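Surface glycan binding protein B (Bacteroides ovatus, PDB 6E57) probably captures mixed-linkage beta-glucan at the bacterial cell surface, holding the glucan chain for uptake by a human gut symbiont. Local coordinates at residues 352-357 / 379-384; 359-364 / 408-413. All coordinates share one frame; numbering follows the deposited sequence.

Interaction 1: 352-357 / 379-384; sequences VVYSIE and MEFTEN
Tyr354 turns the edge of its ring toward the face of Phe381 in an edge-to-face pair, with centroids 4.6 Å apart and planes inclined at 65°. The two side chains slide past each other in opposite directions, and Tyr354 CE2 sits over the rim of the phenylalanine, 3.4 Å from Phe381 CD2. Both rings are set by the same first torsion, CG lying between the backbone N and the carbonyl carbon.

Met379 reaches the phenol end of Tyr354 from the opposite direction. Its chain runs extended through chi2 and bends at chi3, which brings CE to 3.7 Å from Tyr354 CZ. Ile356 meets Phe381 differently: its CG2 branch comes in at the ring edge, 3.8 Å from Phe381 CE2, while its other branch carries CD1 to 3.5 Å from the carbonyl O of Thr382.

Where the segments draw closest, Asn384 supplies the polar link. Its side-chain OD1 accepts the backbone N-H of Ile356 in a fairly straight bond (2.9 Å, 162°), the donor tilted out of the carbonyl plane. The side chain of Asn384 crosses that of Ile356 at about a right angle and packs its amide against Ser355 CB; Ser355 OG itself is bonded to Asp415.

Met365 and Tyr412 also pack on the Tyr354-Phe381 pair, which lies between the sheet containing 349-356 and 412-419 and the small sheet containing 364-369. Asn384 is at the surface, but the aromatic and aliphatic packing is consistent with two beta-sheets face to face, as in a beta-sandwich, here in the glycan-binding C-terminal part.

Interaction 2: 359-364 / 408-413; sequences TAEYHK and VGHGYY
His410 lies against Tyr362 and Glu361 from CB to NE2. Its CB packs against the phenol end of Tyr362, 3.7 Å from Tyr362 OH, and with CG anti to the backbone N (chi1 176°) the imidazole is carried across one face of the tyrosine ring. CG lies near Tyr362 CZ and OH. CD2 stands over that face, 3.5 Å from Tyr362 CZ and offset toward the rim, the ring planes meeting obliquely at 33°. ND1 is bonded to Ser321 OG. At the tip, NE2 makes a weak hydrogen bond of 3.2 Å to Glu361 OE1, which lies in the imidazole plane with the carboxylate almost perpendicular to it.

The backbone alongside is an antiparallel hydrogen-bonded pair: His410 N to Lys364 O at 2.8 Å, and Lys364 N to His410 O at 3.1 Å. One step further along, on the same side of the pair, His363 ND1 donates to Gly411 O (2.8 Å, 164°) near its own ring plane.

Both imidazole nitrogens of His410 are engaged, which should help hold the ring's rotation, and the nearby carboxylate would probably favour a proton on NE2. A phosphate, probably from the crystallisation liquor, comes within about 3 Å of this side chain. Tyr362, resting on the imidazole and bonded through OH to Trp322 of the glycan pocket, is probably steadied, its side chain about 5 Å (nearest atoms) from a bound glucose.

How the interactions relate
Interactions 1 and 2 lie with their centres about 8 Å apart in the C-terminal part of the chain. Their segments alternate in sequence: 352-357, 359-364, 379-384, then 408-413. Strands 349-356 and 412-419 are neighbours, and Ser355 O is 2.7 Å from Tyr413 N, a probable hydrogen bond. A second probable bond joins Glu357 OE1 to Tyr413 OH at 2.6 Å. The small antiparallel sheet of 379-380, 364-369 and 405-409 also draws on both. Interaction 1 ties this sheet to strand 349-356, whereas in interaction 2 the loop following that strand leads to Tyr362 beside the glucan, so the two contacts probably help position that side of the binding surface.

Interaction 1: 352-357 / 379-384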
# COMPACT_ATOMS: atom_id res chain seq x y z
N VAL A 352 -5.75 10.43 -22.93
CA VAL A 352 -5.93 9.99 -24.31
C VAL A 352 -6.33 8.51 -24.29
O VAL A 352 -5.52 7.67 -23.87
CB VAL A 352 -4.66 10.20 -25.14
CG1 VAL A 352 -4.86 9.77 -26.59
CG2 VAL A 352 -4.17 11.64 -25.08
N VAL A 353 -7.56 8.22 -24.72
CA VAL A 353 -8.03 6.84 -24.89
C VAL A 353 -7.63 6.38 -26.29
O VAL A 353 -8.04 6.97 -27.29
CB VAL A 353 -9.56 6.71 -24.68
CG1 VAL A 353 -10.03 5.27 -24.82
CG2 VAL A 353 -9.99 7.29 -23.34
N TYR A 354 -6.83 5.30 -26.35
CA TYR A 354 -6.24 4.81 -27.59
C TYR A 354 -6.63 3.34 -27.78
O TYR A 354 -6.88 2.64 -26.81
CB TYR A 354 -4.72 4.99 -27.58
CG TYR A 354 -4.02 4.24 -26.47
CD1 TYR A 354 -3.85 4.80 -25.22
CD2 TYR A 354 -3.53 2.96 -26.68
CE1 TYR A 354 -3.22 4.11 -24.19
CE2 TYR A 354 -2.89 2.26 -25.67
CZ TYR A 354 -2.74 2.83 -24.42
OH TYR A 354 -2.11 2.14 -23.43
N SER A 355 -6.70 2.90 -29.04
CA SER A 355 -6.93 1.50 -29.37
C SER A 355 -5.95 1.06 -30.46
O SER A 355 -5.48 1.87 -31.25
CB SER A 355 -8.36 1.24 -29.76
OG SER A 355 -8.73 2.03 -30.89
N ILE A 356 -5.64 -0.24 -30.47
CA ILE A 356 -4.69 -0.80 -31.41
C ILE A 356 -5.37 -0.98 -32.77
O ILE A 356 -6.61 -1.06 -32.85
CB ILE A 356 -4.09 -2.12 -30.89
CG1 ILE A 356 -5.15 -3.22 -30.74
CG2 ILE A 356 -3.33 -1.90 -29.59
CD1 ILE A 356 -4.56 -4.61 -30.60
N GLU A 357 -4.55 -1.02 -33.82
CA GLU A 357 -4.90 -1.58 -35.10
C GLU A 357 -4.35 -3.00 -35.15
O GLU A 357 -3.14 -3.18 -35.25
CB GLU A 357 -4.34 -0.73 -36.24
CG GLU A 357 -4.56 -1.33 -37.62
CD GLU A 357 -5.96 -1.88 -37.85
OE1 GLU A 357 -6.91 -1.08 -37.82
OE2 GLU A 357 -6.09 -3.11 -38.03
N MET A 379 5.87 5.38 -25.78
CA MET A 379 5.38 4.16 -25.15
C MET A 379 5.07 3.10 -26.21
O MET A 379 4.39 3.38 -27.19
CB MET A 379 4.11 4.41 -24.33
CG MET A 379 3.52 3.12 -23.77
SD MET A 379 1.96 3.37 -22.91
CE MET A 379 0.85 3.66 -24.29
N GLU A 380 5.54 1.87 -25.95
CA GLU A 380 5.23 0.68 -26.73
C GLU A 380 4.14 -0.11 -25.98
O GLU A 380 4.21 -0.24 -24.76
CB GLU A 380 6.49 -0.16 -26.93
CG GLU A 380 6.37 -1.21 -28.02
CD GLU A 380 7.68 -1.86 -28.43
OE1 GLU A 380 8.70 -1.66 -27.73
OE2 GLU A 380 7.68 -2.56 -29.47
N PHE A 381 3.15 -0.62 -26.72
CA PHE A 381 2.02 -1.34 -26.11
C PHE A 381 1.50 -2.40 -27.08
O PHE A 381 1.87 -2.42 -28.25
CB PHE A 381 0.93 -0.35 -25.71
CG PHE A 381 0.42 0.53 -26.82
CD1 PHE A 381 1.13 1.66 -27.21
CD2 PHE A 381 -0.77 0.25 -27.47
CE1 PHE A 381 0.66 2.48 -28.23
CE2 PHE A 381 -1.24 1.07 -28.48
CZ PHE A 381 -0.53 2.18 -28.86
N THR A 382 0.65 -3.30 -26.55
CA THR A 382 0.01 -4.36 -27.35
C THR A 382 -1.52 -4.32 -27.22
O THR A 382 -2.21 -4.90 -28.06
CB THR A 382 0.52 -5.76 -26.97
OG1 THR A 382 0.28 -5.97 -25.58
CG2 THR A 382 1.98 -5.96 -27.27
N GLU A 383 -2.05 -3.67 -26.17
CA GLU A 383 -3.49 -3.66 -25.87
C GLU A 383 -4.00 -2.22 -25.85
O GLU A 383 -3.21 -1.28 -25.72
CB GLU A 383 -3.78 -4.31 -24.52
CG GLU A 383 -3.11 -5.66 -24.30
CD GLU A 383 -3.73 -6.84 -25.04
OE1 GLU A 383 -3.41 -7.99 -24.66
OE2 GLU A 383 -4.53 -6.60 -25.98
N ASN A 384 -5.33 -2.07 -25.97
CA ASN A 384 -6.03 -0.80 -25.80
C ASN A 384 -5.81 -0.29 -24.38
O ASN A 384 -5.60 -1.08 -23.46
CB ASN A 384 -7.54 -0.94 -26.01
CG ASN A 384 -7.92 -1.41 -27.40
OD1 ASN A 384 -7.07 -1.48 -28.29
ND2 ASN A 384 -9.18 -1.73 -27.59

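Interaction 2: 359-364 / 408-413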
# COMPACT_ATOMS: atom_id res chain seq x y z
N THR A 359 -3.99 -5.31 -37.38
CA THR A 359 -3.20 -5.67 -38.57
C THR A 359 -1.82 -5.01 -38.54
O THR A 359 -0.95 -5.39 -39.31
CB THR A 359 -3.93 -5.30 -39.87
OG1 THR A 359 -4.12 -3.89 -39.89
CG2 THR A 359 -5.26 -6.00 -40.01
N ALA A 360 -1.64 -4.01 -37.67
CA ALA A 360 -0.39 -3.27 -37.57
C ALA A 360 0.71 -4.14 -36.93
O ALA A 360 0.47 -4.88 -35.98
CB ALA A 360 -0.59 -1.99 -36.79
N GLU A 361 1.92 -3.98 -37.47
CA GLU A 361 3.10 -4.78 -37.14
C GLU A 361 3.55 -4.51 -35.69
O GLU A 361 4.00 -5.43 -35.01
CB GLU A 361 4.18 -4.50 -38.20
CG GLU A 361 4.43 -3.02 -38.52
CD GLU A 361 3.69 -2.37 -39.69
OE1 GLU A 361 2.45 -2.24 -39.63
OE2 GLU A 361 4.37 -1.96 -40.65
N TYR A 362 3.41 -3.27 -35.20
CA TYR A 362 3.73 -2.87 -33.81
C TYR A 362 2.90 -1.64 -33.41
O TYR A 362 2.26 -1.02 -34.26
CB TYR A 362 5.22 -2.57 -33.66
CG TYR A 362 5.68 -1.34 -34.41
CD1 TYR A 362 6.05 -1.43 -35.74
CD2 TYR A 362 5.70 -0.09 -33.81
CE1 TYR A 362 6.45 -0.31 -36.46
CE2 TYR A 362 6.10 1.04 -34.51
CZ TYR A 362 6.48 0.92 -35.84
OH TYR A 362 6.87 2.02 -36.55
N HIS A 363 2.94 -1.27 -32.13
CA HIS A 363 2.15 -0.14 -31.61
C HIS A 363 3.00 0.73 -30.68
O HIS A 363 3.37 0.30 -29.58
CB HIS A 363 0.88 -0.65 -30.91
CG HIS A 363 0.32 -1.89 -31.52
ND1 HIS A 363 -0.52 -1.85 -32.61
CD2 HIS A 363 0.47 -3.19 -31.20
CE1 HIS A 363 -0.86 -3.08 -32.94
NE2 HIS A 363 -0.27 -3.92 -32.09
N LYS A 364 3.28 1.96 -31.13
CA LYS A 364 4.00 2.97 -30.35
C LYS A 364 3.26 4.31 -30.45
O LYS A 364 2.82 4.69 -31.53
CB LYS A 364 5.43 3.13 -30.87
CG LYS A 364 6.40 2.03 -30.47
CD LYS A 364 7.85 2.45 -30.54
CE LYS A 364 8.81 1.38 -30.08
NZ LYS A 364 8.84 0.22 -31.00
N VAL A 408 1.51 11.25 -31.69
CA VAL A 408 2.43 10.80 -32.70
C VAL A 408 2.67 9.30 -32.47
O VAL A 408 2.41 8.81 -31.37
CB VAL A 408 3.71 11.65 -32.61
CG1 VAL A 408 4.97 10.89 -32.96
CG2 VAL A 408 3.58 12.92 -33.45
N GLY A 409 3.12 8.59 -33.50
CA GLY A 409 3.46 7.16 -33.38
C GLY A 409 2.97 6.35 -34.57
O GLY A 409 2.87 6.87 -35.69
N HIS A 410 2.67 5.07 -34.32
CA HIS A 410 2.27 4.11 -35.36
C HIS A 410 1.35 3.03 -34.78
O HIS A 410 1.54 2.57 -33.67
CB HIS A 410 3.51 3.48 -36.01
CG HIS A 410 3.19 2.43 -37.01
ND1 HIS A 410 2.82 2.74 -38.31
CD2 HIS A 410 3.16 1.09 -36.92
CE1 HIS A 410 2.59 1.63 -38.98
NE2 HIS A 410 2.80 0.60 -38.15
N GLY A 411 0.36 2.63 -35.58
CA GLY A 411 -0.40 1.40 -35.38
C GLY A 411 -1.43 1.50 -34.26
O GLY A 411 -1.71 0.50 -33.58
N TYR A 412 -2.01 2.69 -34.08
CA TYR A 412 -3.06 2.89 -33.08
C TYR A 412 -4.02 3.99 -33.54
O TYR A 412 -3.75 4.71 -34.50
CB TYR A 412 -2.46 3.23 -31.71
CG TYR A 412 -1.93 4.64 -31.58
CD1 TYR A 412 -0.64 4.96 -31.97
CD2 TYR A 412 -2.72 5.66 -31.06
CE1 TYR A 412 -0.15 6.25 -31.85
CE2 TYR A 412 -2.24 6.95 -30.93
CZ TYR A 412 -0.95 7.25 -31.32
OH TYR A 412 -0.46 8.52 -31.20
N TYR A 413 -5.15 4.08 -32.84
CA TYR A 413 -6.17 5.07 -33.07
C TYR A 413 -6.36 5.90 -31.80
O TYR A 413 -6.27 5.35 -30.71
CB TYR A 413 -7.51 4.42 -33.42
CG TYR A 413 -7.55 3.61 -34.69
CD1 TYR A 413 -7.22 2.27 -34.68
CD2 TYR A 413 -7.95 4.18 -35.89
CE1 TYR A 413 -7.27 1.51 -35.84
CE2 TYR A 413 -8.01 3.43 -37.05
CZ TYR A 413 -7.67 2.09 -37.03
OH TYR A 413 -7.72 1.36 -38.18